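Local coordinates for protein endoglucanase (Clostridium thermocellum, PDB 2C4X) that probably hydrolyses cellulose as a multimodular enzyme, of which this C-terminal piece comprises a PKD domain and a CBM44 module that recognises beta-glucan chains and xyloglucan, at residues V27-S32 and Y63-P68; S34-G39 and T78-A83; Y184-P187 and D191-E194; Q229-Q234 and D248-L253. The protein carries 1 engineered substitution. All coordinates share one frame; numbering follows the deposited sequence.

Contact 1: V27-S32 and Y63-P68; sequences VVFNAS and YKYKNP
Val27 and Tyr63 form an antiparallel hydrogen-bonded pair: Val27 N donates to Tyr63 O at 2.8 Å, with an N-H...O angle of 164°, and Tyr63 N returns a bond to Val27 O at 3.0 Å. Beside the paired backbones, the Phe29 ring reaches the other segment through its outer atoms. Its CE1 lies 3.9 Å from Tyr63 CB, which comes at the ring edge near its plane. Phe29 CZ is 4.0 Å from Tyr65 OH and lies at the edge of the Tyr65 ring, near its plane. Phe29 and Tyr65 meet at about a right angle. Val27 CG1 covers one Phe29 face, 3.6 Å above the plane and offset toward the rim. Tyr65 CG stands anti to its carbonyl carbon (chi1 -69°), which carries the ring back toward Phe29; Tyr63 CE2 sits over the centre of the Tyr65 ring. The phenol ends are tied further out, Tyr65 OH to Phe48 O and Tyr63 OH to Asp50 OD2. Ile91 and Val73, from strands 84-93 and 69-79, pack on Phe29 and Tyr65. The contact therefore joins strand 60-63 and its following loop to strand 27-30; the Tyr63 ring leads away from Phe29, while Phe29 and Tyr65 pack in the core between the two sheets of the PKD beta-sandwich.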
loop_
_atom_site.group_PDB
_atom_site.type_symbol
_atom_site.label_atom_id
_atom_site.label_comp_id
_atom_site.label_asym_id
_atom_site.label_seq_id
_atom_site.Cartn_x
_atom_site.Cartn_y
_atom_site.Cartn_z
ATOM N N VAL A 27 7.895 -0.963 -19.249
ATOM C CA VAL A 27 7.274 -2.257 -19.014
ATOM C C VAL A 27 7.335 -3.009 -20.342
ATOM O O VAL A 27 6.947 -2.478 -21.380
ATOM C CB VAL A 27 5.789 -2.113 -18.589
ATOM C CG1 VAL A 27 5.152 -3.489 -18.347
ATOM C CG2 VAL A 27 5.667 -1.260 -17.330
ATOM N N VAL A 28 7.844 -4.233 -20.326
ATOM C CA VAL A 28 7.814 -5.040 -21.531
ATOM C C VAL A 28 6.642 -6.001 -21.441
ATOM O O VAL A 28 6.598 -6.843 -20.549
ATOM C CB VAL A 28 9.138 -5.807 -21.771
ATOM C CG1 VAL A 28 9.007 -6.722 -22.996
ATOM C CG2 VAL A 28 10.297 -4.834 -21.944
ATOM N N PHE A 29 5.687 -5.860 -22.356
ATOM C CA PHE A 29 4.575 -6.798 -22.450
ATOM C C PHE A 29 4.949 -7.873 -23.450
ATOM O O PHE A 29 5.416 -7.577 -24.553
ATOM C CB PHE A 29 3.283 -6.080 -22.878
ATOM C CG PHE A 29 2.776 -5.096 -21.856
ATOM C CD1 PHE A 29 3.189 -3.763 -21.886
ATOM C CD2 PHE A 29 1.891 -5.505 -20.861
ATOM C CE1 PHE A 29 2.705 -2.839 -20.943
ATOM C CE2 PHE A 29 1.416 -4.606 -19.902
ATOM C CZ PHE A 29 1.821 -3.267 -19.944
ATOM N N ASN A 30 4.744 -9.122 -23.060
ATOM C CA ASN A 30 5.204 -10.247 -23.854
ATOM C C ASN A 30 4.055 -11.209 -24.141
ATOM O O ASN A 30 3.640 -11.972 -23.276
ATOM C CB ASN A 30 6.360 -10.942 -23.121
ATOM C CG ASN A 30 7.033 -12.005 -23.958
ATOM O OD1 ASN A 30 6.397 -12.668 -24.773
ATOM N ND2 ASN A 30 8.334 -12.177 -23.757
ATOM N N ALA A 31 3.539 -11.156 -25.366
ATOM C CA ALA A 31 2.440 -12.024 -25.793
ATOM C C ALA A 31 2.920 -13.265 -26.551
ATOM O O ALA A 31 2.156 -13.862 -27.313
ATOM C CB ALA A 31 1.461 -11.230 -26.653
ATOM N N SER A 32 4.174 -13.655 -26.344
ATOM C CA SER A 32 4.801 -14.692 -27.169
ATOM C C SER A 32 4.220 -16.103 -26.989
ATOM O O SER A 32 4.438 -16.965 -27.840
ATOM C CB SER A 32 6.320 -14.702 -26.982
ATOM O OG SER A 32 6.656 -15.207 -25.706
ATOM N N TYR A 63 6.229 -0.140 -23.055
ATOM C CA TYR A 63 5.315 0.941 -22.716
ATOM C C TYR A 63 5.673 1.591 -21.371
ATOM O O TYR A 63 6.180 0.923 -20.473
ATOM C CB TYR A 63 3.861 0.423 -22.695
ATOM C CG TYR A 63 2.857 1.543 -22.737
ATOM C CD1 TYR A 63 2.646 2.258 -23.914
ATOM C CD2 TYR A 63 2.158 1.929 -21.590
ATOM C CE1 TYR A 63 1.760 3.311 -23.961
ATOM C CE2 TYR A 63 1.256 2.985 -21.627
ATOM C CZ TYR A 63 1.062 3.671 -22.815
ATOM O OH TYR A 63 0.188 4.733 -22.880
ATOM N N LYS A 64 5.392 2.890 -21.247
ATOM C CA LYS A 64 5.620 3.655 -20.020
ATOM C C LYS A 64 4.336 4.352 -19.594
ATOM O O LYS A 64 3.658 4.961 -20.422
ATOM C CB LYS A 64 6.691 4.734 -20.250
ATOM C CG LYS A 64 8.047 4.221 -20.667
ATOM C CD LYS A 64 9.024 5.361 -20.942
ATOM C CE LYS A 64 9.013 5.756 -22.401
ATOM N NZ LYS A 64 10.083 6.768 -22.735
ATOM N N TYR A 65 4.009 4.272 -18.304
ATOM C CA TYR A 65 2.853 4.988 -17.760
ATOM C C TYR A 65 3.330 6.260 -17.071
ATOM O O TYR A 65 4.303 6.244 -16.308
ATOM C CB TYR A 65 2.079 4.115 -16.772
ATOM C CG TYR A 65 1.366 2.947 -17.407
ATOM C CD1 TYR A 65 0.072 3.093 -17.912
ATOM C CD2 TYR A 65 1.986 1.703 -17.517
ATOM C CE1 TYR A 65 -0.601 2.015 -18.497
ATOM C CE2 TYR A 65 1.324 0.611 -18.105
ATOM C CZ TYR A 65 0.027 0.784 -18.589
ATOM O OH TYR A 65 -0.647 -0.267 -19.167
ATOM N N LYS A 66 2.660 7.368 -17.352
ATOM C CA LYS A 66 3.114 8.638 -16.798
ATOM C C LYS A 66 2.584 8.886 -15.398
ATOM O O LYS A 66 3.246 9.538 -14.602
ATOM C CB LYS A 66 2.798 9.799 -17.747
ATOM C CG LYS A 66 1.594 10.630 -17.418
ATOM C CD LYS A 66 1.730 11.997 -18.052
ATOM C CE LYS A 66 0.392 12.728 -18.110
ATOM N NZ LYS A 66 -0.643 12.005 -18.935
ATOM N N ASN A 67 1.395 8.356 -15.098
ATOM C CA ASN A 67 0.772 8.562 -13.794
ATOM C C ASN A 67 0.616 7.255 -13.033
ATOM O O ASN A 67 0.479 6.183 -13.651
ATOM C CB ASN A 67 -0.587 9.256 -13.940
ATOM C CG ASN A 67 -0.460 10.681 -14.437
ATOM O OD1 ASN A 67 -1.104 11.075 -15.411
ATOM N ND2 ASN A 67 0.375 11.459 -13.775
ATOM N N PRO A 68 0.649 7.328 -11.691
ATOM C CA PRO A 68 0.382 6.108 -10.923
ATOM C C PRO A 68 -1.079 5.658 -11.056
ATOM O O PRO A 68 -1.953 6.457 -11.410
ATOM C CB PRO A 68 0.711 6.497 -9.473
ATOM C CG PRO A 68 0.725 7.977 -9.435
ATOM C CD PRO A 68 0.958 8.492 -10.829
#

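Contact 2: S34-G39 and T78-A83; sequences SIDEDG and TDNQGA. With CA (calcium ion), chain B.
Asp36 and Asp79 approach a shared calcium ion through different first torsions: Asp36 CG is anti to the backbone N (chi1 -166°), whereas Asp79 CG lies between N and the carbonyl carbon (chi1 71°). The two carboxylate planes are turned 52° apart, and Asp36 OD2 comes within 3.3 Å of Asp79 CB. Asp36 is bidentate, with OD1 at 2.5 Å and OD2 at 2.4 Å from the calcium. Asp38 OD1 and Asp79 OD2 each bind once. A water, also on the metal, completes the ligands supplied here; Asn7 OD1 and Gln8 O bring the total to seven oxygen atoms. The cation would be expected to offset the negative charge of the three aspartates.

Second-shell bonds hold Asp79 and the metal-bound water. Asp79 OD1, the oxygen not on the metal, accepts from Gln81 N at 2.9 Å and Ala83 N at 3.0 Å, the two arriving from opposite faces of the carboxylate; the first makes an Asx turn. The type I turn from Asp79 to Gly82 includes Gln81, and Ala83 follows directly after it. The metal-bound water donates to Asn80 OD1 at 2.8 Å and accepts from Gln81 NE2. Asn80 OD1 also takes the backbone N of Thr40 and packs 3.4 Å from Gly39 CA, while a second water joins Asn80 ND2 to Asp38 O.

The site lies at one end of the PKD domain, where the loop from strand 27-30 to strand 41-47 faces the turn between strands 69-79 and 84-93, and Asn7 and Gln8, near the N-terminus, join them at the metal.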
loop_
_atom_site.group_PDB
_atom_site.type_symbol
_atom_site.label_atom_id
_atom_site.label_comp_id
_atom_site.label_asym_id
_atom_site.label_seq_id
_atom_site.Cartn_x
_atom_site.Cartn_y
_atom_site.Cartn_z
ATOM N N SER A 34 1.000 -16.527 -27.010
ATOM C CA SER A 34 -0.168 -16.489 -27.892
ATOM C C SER A 34 0.105 -17.358 -29.121
ATOM O O SER A 34 1.234 -17.412 -29.621
ATOM C CB SER A 34 -0.502 -15.055 -28.338
ATOM O OG SER A 34 -0.785 -14.217 -27.231
ATOM N N ILE A 35 -0.926 -18.032 -29.610
ATOM C CA ILE A 35 -0.754 -18.946 -30.737
ATOM C C ILE A 35 -2.055 -19.154 -31.502
ATOM O O ILE A 35 -3.132 -19.166 -30.913
ATOM C CB ILE A 35 -0.132 -20.315 -30.271
ATOM C CG1 ILE A 35 0.182 -21.222 -31.470
ATOM C CG2 ILE A 35 -1.015 -20.987 -29.209
ATOM C CD1 ILE A 35 1.107 -22.412 -31.135
ATOM N N ASP A 36 -1.950 -19.264 -32.824
ATOM C CA ASP A 36 -3.048 -19.770 -33.616
ATOM C C ASP A 36 -2.745 -21.226 -33.940
ATOM O O ASP A 36 -1.704 -21.538 -34.522
ATOM C CB ASP A 36 -3.267 -18.960 -34.892
ATOM C CG ASP A 36 -4.597 -19.259 -35.530
ATOM O OD1 ASP A 36 -5.574 -19.479 -34.781
ATOM O OD2 ASP A 36 -4.691 -19.290 -36.774
ATOM N N GLU A 37 -3.656 -22.112 -33.551
ATOM C CA GLU A 37 -3.447 -23.543 -33.696
ATOM C C GLU A 37 -3.553 -24.043 -35.141
ATOM O O GLU A 37 -2.904 -25.030 -35.499
ATOM C CB GLU A 37 -4.399 -24.321 -32.779
ATOM C CG GLU A 37 -4.401 -23.832 -31.322
ATOM C CD GLU A 37 -3.126 -24.182 -30.563
ATOM O OE1 GLU A 37 -2.313 -24.994 -31.056
ATOM O OE2 GLU A 37 -2.944 -23.647 -29.452
ATOM N N ASP A 38 -4.364 -23.369 -35.958
ATOM C CA ASP A 38 -4.615 -23.828 -37.326
ATOM C C ASP A 38 -4.212 -22.790 -38.382
ATOM O O ASP A 38 -4.643 -22.861 -39.537
ATOM C CB ASP A 38 -6.086 -24.251 -37.498
ATOM C CG ASP A 38 -7.064 -23.090 -37.297
ATOM O OD1 ASP A 38 -6.628 -22.011 -36.851
ATOM O OD2 ASP A 38 -8.273 -23.252 -37.571
ATOM N N GLY A 39 -3.378 -21.835 -37.986
ATOM C CA GLY A 39 -2.935 -20.782 -38.892
ATOM C C GLY A 39 -1.801 -20.023 -38.252
ATOM O O GLY A 39 -0.967 -20.617 -37.567
ATOM N N THR A 78 -5.205 -11.448 -33.458
ATOM C CA THR A 78 -5.997 -11.745 -34.637
ATOM C C THR A 78 -5.196 -12.638 -35.565
ATOM O O THR A 78 -4.022 -12.372 -35.823
ATOM C CB THR A 78 -6.430 -10.440 -35.361
ATOM O OG1 THR A 78 -7.057 -9.571 -34.409
ATOM C CG2 THR A 78 -7.391 -10.707 -36.525
ATOM N N ASP A 79 -5.832 -13.707 -36.040
ATOM C CA ASP A 79 -5.173 -14.656 -36.938
ATOM C C ASP A 79 -5.261 -14.248 -38.422
ATOM O O ASP A 79 -5.856 -13.208 -38.761
ATOM C CB ASP A 79 -5.659 -16.097 -36.685
ATOM C CG ASP A 79 -7.084 -16.345 -37.147
ATOM O OD1 ASP A 79 -7.613 -15.578 -37.965
ATOM O OD2 ASP A 79 -7.683 -17.348 -36.711
ATOM N N ASN A 80 -4.652 -15.064 -39.285
ATOM C CA ASN A 80 -4.606 -14.834 -40.738
ATOM C C ASN A 80 -5.974 -14.825 -41.446
ATOM O O ASN A 80 -6.089 -14.365 -42.583
ATOM C CB ASN A 80 -3.674 -15.859 -41.411
ATOM C CG ASN A 80 -4.122 -17.307 -41.190
ATOM O OD1 ASN A 80 -4.147 -17.799 -40.066
ATOM N ND2 ASN A 80 -4.469 -17.993 -42.275
ATOM N N GLN A 81 -7.001 -15.324 -40.765
ATOM C CA GLN A 81 -8.351 -15.358 -41.298
ATOM C C GLN A 81 -9.310 -14.359 -40.627
ATOM O O GLN A 81 -10.511 -14.381 -40.887
ATOM C CB GLN A 81 -8.890 -16.780 -41.214
ATOM C CG GLN A 81 -8.340 -17.687 -42.314
ATOM C CD GLN A 81 -8.707 -19.135 -42.113
ATOM O OE1 GLN A 81 -9.553 -19.663 -42.824
ATOM N NE2 GLN A 81 -8.077 -19.791 -41.138
ATOM N N GLY A 82 -8.774 -13.494 -39.768
ATOM C CA GLY A 82 -9.562 -12.444 -39.120
ATOM C C GLY A 82 -10.309 -12.801 -37.842
ATOM O O GLY A 82 -11.072 -11.978 -37.328
ATOM N N ALA A 83 -10.107 -14.013 -37.320
ATOM C CA ALA A 83 -10.668 -14.385 -36.020
ATOM C C ALA A 83 -9.763 -13.899 -34.888
ATOM O O ALA A 83 -8.537 -13.844 -35.032
ATOM C CB ALA A 83 -10.891 -15.909 -35.918
HETATM CA CA CA B . -7.013 -19.691 -36.816
HETATM O O HOH W 1 -8.494 -22.276 -40.386
HETATM O O HOH W 2 -4.992 -20.925 -41.860
HETATM O O HOH W 3 -6.334 -19.187 -39.081
#

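Contact 3: Y184-P187 and D191-E194; sequences YIMP and DWSE
Met186, a selenomethionine, meets Trp192 at about a right angle, methyl to ring edge. Its CE lies in the indole plane, 3.9 Å from CZ3 and 4.0 Å from CH2 of Trp192, so the benzo rim takes the contact and Met186 meets the edge and not a face. The methionine first runs straight out from the strand, CG anti to the backbone N (chi1 -178°), and then turns about the CG-SE bond (chi3 51°), which swings CE onto the rim. This meeting of CE and CZ3 is apolar packing; between the backbones, the carbonyl oxygens Pro187 O and Glu194 O merely approach to 4.4 Å.

Trp192 sits in the middle of an Asx turn. Asp191 OD1 accepts from Ser193 N at 3.1 Å, from above the carboxylate plane, and from Ser193 OG at 2.7 Å through its syn lone pair. Trp192 itself has a left-handed backbone conformation (phi 62°), and its ring stacks with His188 and touches Gln230. Thr189 OG1 is hydrogen-bonded to Asp191 OD1, Ser193 OG and Glu194 N.

The arrangement belongs to the connection between strands 178-187 and 198-203 of the CBM44 beta-sandwich. An exposed tryptophan beside a sheet face is consistent with the aromatic platforms on which such modules bind glucan chains.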
loop_
_atom_site.group_PDB
_atom_site.type_symbol
_atom_site.label_atom_id
_atom_site.label_comp_id
_atom_site.label_asym_id
_atom_site.label_seq_id
_atom_site.Cartn_x
_atom_site.Cartn_y
_atom_site.Cartn_z
ATOM N N TYR A 184 -4.253 1.103 15.257
ATOM C CA TYR A 184 -5.598 1.122 15.779
ATOM C C TYR A 184 -6.364 2.336 15.316
ATOM O O TYR A 184 -5.789 3.358 14.923
ATOM C CB TYR A 184 -5.601 1.062 17.314
ATOM C CG TYR A 184 -5.084 2.319 17.989
ATOM C CD1 TYR A 184 -5.948 3.383 18.305
ATOM C CD2 TYR A 184 -3.741 2.428 18.348
ATOM C CE1 TYR A 184 -5.478 4.529 18.937
ATOM C CE2 TYR A 184 -3.258 3.567 18.977
ATOM C CZ TYR A 184 -4.123 4.612 19.266
ATOM O OH TYR A 184 -3.617 5.725 19.905
ATOM N N ILE A 185 -7.679 2.197 15.353
ATOM C CA ILE A 185 -8.574 3.338 15.247
ATOM C C ILE A 185 -9.636 3.210 16.329
ATOM O O ILE A 185 -10.258 2.148 16.510
ATOM C CB ILE A 185 -9.181 3.520 13.836
ATOM C CG1 ILE A 185 -9.901 4.878 13.759
ATOM C CG2 ILE A 185 -10.111 2.351 13.472
ATOM C CD1 ILE A 185 -10.037 5.438 12.392
HETATM N N MSE A 186 -9.809 4.294 17.073
HETATM C CA MSE A 186 -10.639 4.303 18.249
HETATM C C MSE A 186 -11.678 5.425 18.167
HETATM O O MSE A 186 -11.418 6.543 18.620
HETATM C CB MSE A 186 -9.748 4.449 19.493
HETATM C CG MSE A 186 -10.494 4.420 20.809
HETATM SE SE MSE A 186 -9.306 4.311 22.374
HETATM C CE MSE A 186 -8.134 5.777 21.926
ATOM N N PRO A 187 -12.843 5.144 17.544
ATOM C CA PRO A 187 -13.979 6.064 17.648
ATOM C C PRO A 187 -14.505 6.121 19.078
ATOM O O PRO A 187 -14.461 5.121 19.808
ATOM C CB PRO A 187 -15.036 5.448 16.724
ATOM C CG PRO A 187 -14.311 4.442 15.899
ATOM C CD PRO A 187 -13.160 3.976 16.703
ATOM N N ASP A 191 -17.589 12.928 24.743
ATOM C CA ASP A 191 -17.283 12.904 26.171
ATOM C C ASP A 191 -16.585 11.623 26.685
ATOM O O ASP A 191 -16.393 11.465 27.895
ATOM C CB ASP A 191 -18.533 13.250 27.003
ATOM C CG ASP A 191 -19.543 12.107 27.082
ATOM O OD1 ASP A 191 -19.409 11.094 26.356
ATOM O OD2 ASP A 191 -20.488 12.232 27.888
ATOM N N TRP A 192 -16.189 10.738 25.762
ATOM C CA TRP A 192 -15.541 9.439 26.068
ATOM C C TRP A 192 -16.367 8.427 26.892
ATOM O O TRP A 192 -15.827 7.454 27.413
ATOM C CB TRP A 192 -14.145 9.629 26.690
ATOM C CG TRP A 192 -13.138 10.282 25.770
ATOM C CD1 TRP A 192 -12.972 11.619 25.558
ATOM C CD2 TRP A 192 -12.134 9.624 24.978
ATOM N NE1 TRP A 192 -11.947 11.840 24.663
ATOM C CE2 TRP A 192 -11.411 10.634 24.296
ATOM C CE3 TRP A 192 -11.777 8.282 24.774
ATOM C CZ2 TRP A 192 -10.359 10.346 23.420
ATOM C CZ3 TRP A 192 -10.728 7.993 23.894
ATOM C CH2 TRP A 192 -10.030 9.026 23.230
ATOM N N SER A 193 -17.673 8.638 26.988
ATOM C CA SER A 193 -18.558 7.705 27.682
ATOM C C SER A 193 -18.663 6.341 26.963
ATOM O O SER A 193 -18.945 5.317 27.588
ATOM C CB SER A 193 -19.943 8.327 27.824
ATOM O OG SER A 193 -20.463 8.610 26.536
ATOM N N GLU A 194 -18.438 6.341 25.649
ATOM C CA GLU A 194 -18.428 5.114 24.862
ATOM C C GLU A 194 -17.231 5.124 23.948
ATOM O O GLU A 194 -16.992 6.103 23.242
ATOM C CB GLU A 194 -19.703 4.973 24.024
ATOM C CG GLU A 194 -20.969 4.881 24.856
ATOM C CD GLU A 194 -22.214 4.936 24.022
ATOM O OE1 GLU A 194 -22.429 4.020 23.193
ATOM O OE2 GLU A 194 -22.988 5.895 24.202
#

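Contact 4: Q229-Q234 and D248-L253; sequences QQMGIQ and DAIDWL. With CA (calcium ion), chain C; EDO (1,2-ethanediol), chain F.
Met231, a selenomethionine, touches Ile250 with its methyl CE and Trp252 with its selenium. CG is anti to the backbone N (chi1 -178°) and the chain stays extended to the selenium, then turns at chi3 (77°) so that CE faces Ile250 CG2 at 4.2 Å. The two aliphatic chains slide past each other in opposite directions. Met231 SE meets Trp252 CZ3 at 4.1 Å and lies 5.1 Å from the centroid of the six-membered ring, 53° off its normal: a Met-aromatic contact made obliquely. Trp252 CG sits between its backbone N and carbonyl carbon (chi1 61°). Strand 229-238 belongs to one five-stranded sheet and strand 241-251 to the other, so this is core packing between the layers of the CBM44 beta-sandwich, made by side chains. Met166 and Phe168 of strand 165-172 also border Met231. Two residues before Ile250, Asp248 binds a calcium ion with both oxygens, OD1 at 2.6 Å and OD2 at 2.5 Å. Asp99, Asn104, Glu106, Lys133 and Arg136 supply the remaining ligands. On the outer side of strand 229-238, Gln234 NE2 makes a weak hydrogen bond to O2 of a 1,2-ethanediol, probably from the crystallisation liquor.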
loop_
_atom_site.group_PDB
_atom_site.type_symbol
_atom_site.label_atom_id
_atom_site.label_comp_id
_atom_site.label_asym_id
_atom_site.label_seq_id
_atom_site.Cartn_x
_atom_site.Cartn_y
_atom_site.Cartn_z
ATOM N N GLN A 229 -12.543 10.418 16.273
ATOM C CA GLN A 229 -11.720 9.213 16.170
ATOM C C GLN A 229 -10.280 9.483 16.564
ATOM O O GLN A 229 -9.711 10.526 16.204
ATOM C CB GLN A 229 -11.736 8.687 14.731
ATOM C CG GLN A 229 -13.112 8.408 14.168
ATOM C CD GLN A 229 -13.108 8.225 12.655
ATOM O OE1 GLN A 229 -12.137 8.566 11.974
ATOM N NE2 GLN A 229 -14.203 7.703 12.123
ATOM N N GLN A 230 -9.687 8.554 17.308
ATOM C CA GLN A 230 -8.242 8.549 17.493
ATOM C C GLN A 230 -7.656 7.420 16.659
ATOM O O GLN A 230 -8.067 6.267 16.799
ATOM C CB GLN A 230 -7.873 8.377 18.965
ATOM C CG GLN A 230 -6.376 8.449 19.232
ATOM C CD GLN A 230 -6.049 8.275 20.695
ATOM O OE1 GLN A 230 -5.319 7.355 21.069
ATOM N NE2 GLN A 230 -6.595 9.154 21.538
HETATM N N MSE A 231 -6.716 7.755 15.776
HETATM C CA MSE A 231 -5.983 6.755 15.007
HETATM C C MSE A 231 -4.525 6.742 15.468
HETATM O O MSE A 231 -3.953 7.787 15.764
HETATM C CB MSE A 231 -6.074 7.079 13.516
HETATM C CG MSE A 231 -5.397 6.089 12.570
HETATM SE SE MSE A 231 -5.499 6.700 10.672
HETATM C CE MSE A 231 -4.125 8.036 10.719
ATOM N N GLY A 232 -3.917 5.570 15.542
ATOM C CA GLY A 232 -2.500 5.537 15.869
ATOM C C GLY A 232 -1.857 4.174 15.809
ATOM O O GLY A 232 -2.401 3.235 15.239
ATOM N N ILE A 233 -0.666 4.091 16.385
ATOM C CA ILE A 233 0.015 2.832 16.565
ATOM C C ILE A 233 0.349 2.693 18.043
ATOM O O ILE A 233 0.862 3.632 18.668
ATOM C CB ILE A 233 1.286 2.731 15.683
ATOM C CG1 ILE A 233 0.916 2.889 14.207
ATOM C CG2 ILE A 233 2.005 1.395 15.922
ATOM C CD1 ILE A 233 2.050 3.363 13.357
ATOM N N GLN A 234 0.023 1.529 18.592
ATOM C CA GLN A 234 0.330 1.207 19.976
ATOM C C GLN A 234 1.392 0.107 20.031
ATOM O O GLN A 234 1.332 -0.869 19.275
ATOM C CB GLN A 234 -0.927 0.755 20.717
ATOM C CG GLN A 234 -0.738 0.612 22.216
ATOM C CD GLN A 234 -1.985 0.137 22.933
ATOM O OE1 GLN A 234 -2.347 -1.032 22.859
ATOM N NE2 GLN A 234 -2.631 1.045 23.657
ATOM N N ASP A 248 5.429 5.636 8.031
ATOM C CA ASP A 248 5.286 6.452 6.827
ATOM C C ASP A 248 4.167 5.930 5.967
ATOM O O ASP A 248 3.775 4.769 6.093
ATOM C CB ASP A 248 6.588 6.471 6.006
ATOM C CG ASP A 248 6.594 7.553 4.932
ATOM O OD1 ASP A 248 5.824 8.533 5.056
ATOM O OD2 ASP A 248 7.367 7.437 3.952
ATOM N N ALA A 249 3.663 6.806 5.101
ATOM C CA ALA A 249 2.767 6.436 4.008
ATOM C C ALA A 249 1.506 5.720 4.491
ATOM O O ALA A 249 1.103 4.692 3.926
ATOM C CB ALA A 249 3.513 5.609 2.948
ATOM N N ILE A 250 0.895 6.266 5.542
ATOM C CA ILE A 250 -0.434 5.819 5.974
ATOM C C ILE A 250 -1.437 6.298 4.928
ATOM O O ILE A 250 -1.479 7.486 4.584
ATOM C CB ILE A 250 -0.812 6.337 7.378
ATOM C CG1 ILE A 250 0.276 5.964 8.393
ATOM C CG2 ILE A 250 -2.161 5.766 7.811
ATOM C CD1 ILE A 250 0.144 6.679 9.734
ATOM N N ASP A 251 -2.217 5.363 4.399
ATOM C CA ASP A 251 -3.000 5.632 3.203
ATOM C C ASP A 251 -4.343 4.911 3.196
ATOM O O ASP A 251 -4.493 3.836 3.784
ATOM C CB ASP A 251 -2.192 5.230 1.961
ATOM C CG ASP A 251 -2.578 6.024 0.731
ATOM O OD1 ASP A 251 -3.274 7.057 0.871
ATOM O OD2 ASP A 251 -2.176 5.618 -0.381
ATOM N N TRP A 252 -5.312 5.526 2.526
ATOM C CA TRP A 252 -6.618 4.919 2.287
ATOM C C TRP A 252 -7.272 5.609 1.097
ATOM O O TRP A 252 -6.773 6.633 0.614
ATOM C CB TRP A 252 -7.519 4.989 3.530
ATOM C CG TRP A 252 -7.813 6.385 3.993
ATOM C CD1 TRP A 252 -8.804 7.216 3.531
ATOM C CD2 TRP A 252 -7.109 7.122 5.003
ATOM N NE1 TRP A 252 -8.753 8.421 4.192
ATOM C CE2 TRP A 252 -7.725 8.391 5.101
ATOM C CE3 TRP A 252 -6.017 6.831 5.837
ATOM C CZ2 TRP A 252 -7.283 9.372 5.998
ATOM C CZ3 TRP A 252 -5.581 7.808 6.733
ATOM C CH2 TRP A 252 -6.216 9.061 6.803
ATOM N N LEU A 253 -8.389 5.043 0.642
ATOM C CA LEU A 253 -9.130 5.559 -0.501
ATOM C C LEU A 253 -10.302 6.445 -0.102
ATOM O O LEU A 253 -10.976 6.186 0.892
ATOM C CB LEU A 253 -9.649 4.398 -1.359
ATOM C CG LEU A 253 -8.653 3.595 -2.203
ATOM C CD1 LEU A 253 -9.227 2.217 -2.535
ATOM C CD2 LEU A 253 -8.272 4.343 -3.480
HETATM CA CA CA C . 6.807 9.684 2.975
HETATM C C1 EDO F . -4.348 4.392 24.288
HETATM O O1 EDO F . -4.345 5.427 23.300
HETATM C C2 EDO F . -5.505 3.438 24.029
HETATM O O2 EDO F . -5.286 2.223 24.758
#

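Along the chain, contacts 1 and 2 interleave within the PKD domain, and contacts 3 and 4 follow in series in the CBM44 module. Contacts 1 and 2 have centres about 24 Å apart; their segments adjoin in sequence without further touch. Contacts 2 and 3 lie about 63 Å apart between centres, on opposite sides of the chain's centre, a measure of the elongated two-module form. Contacts 3 and 4, about 15 Å apart between centres, share a sheet: strands 178-187 and 229-238 are neighbours, and contact 4 bridges from it to the second five-stranded sheet. Each module carries its own calcium ion, bound in contact 2 by Asp36, Asp38 and Asp79 and in contact 4 by Asp248.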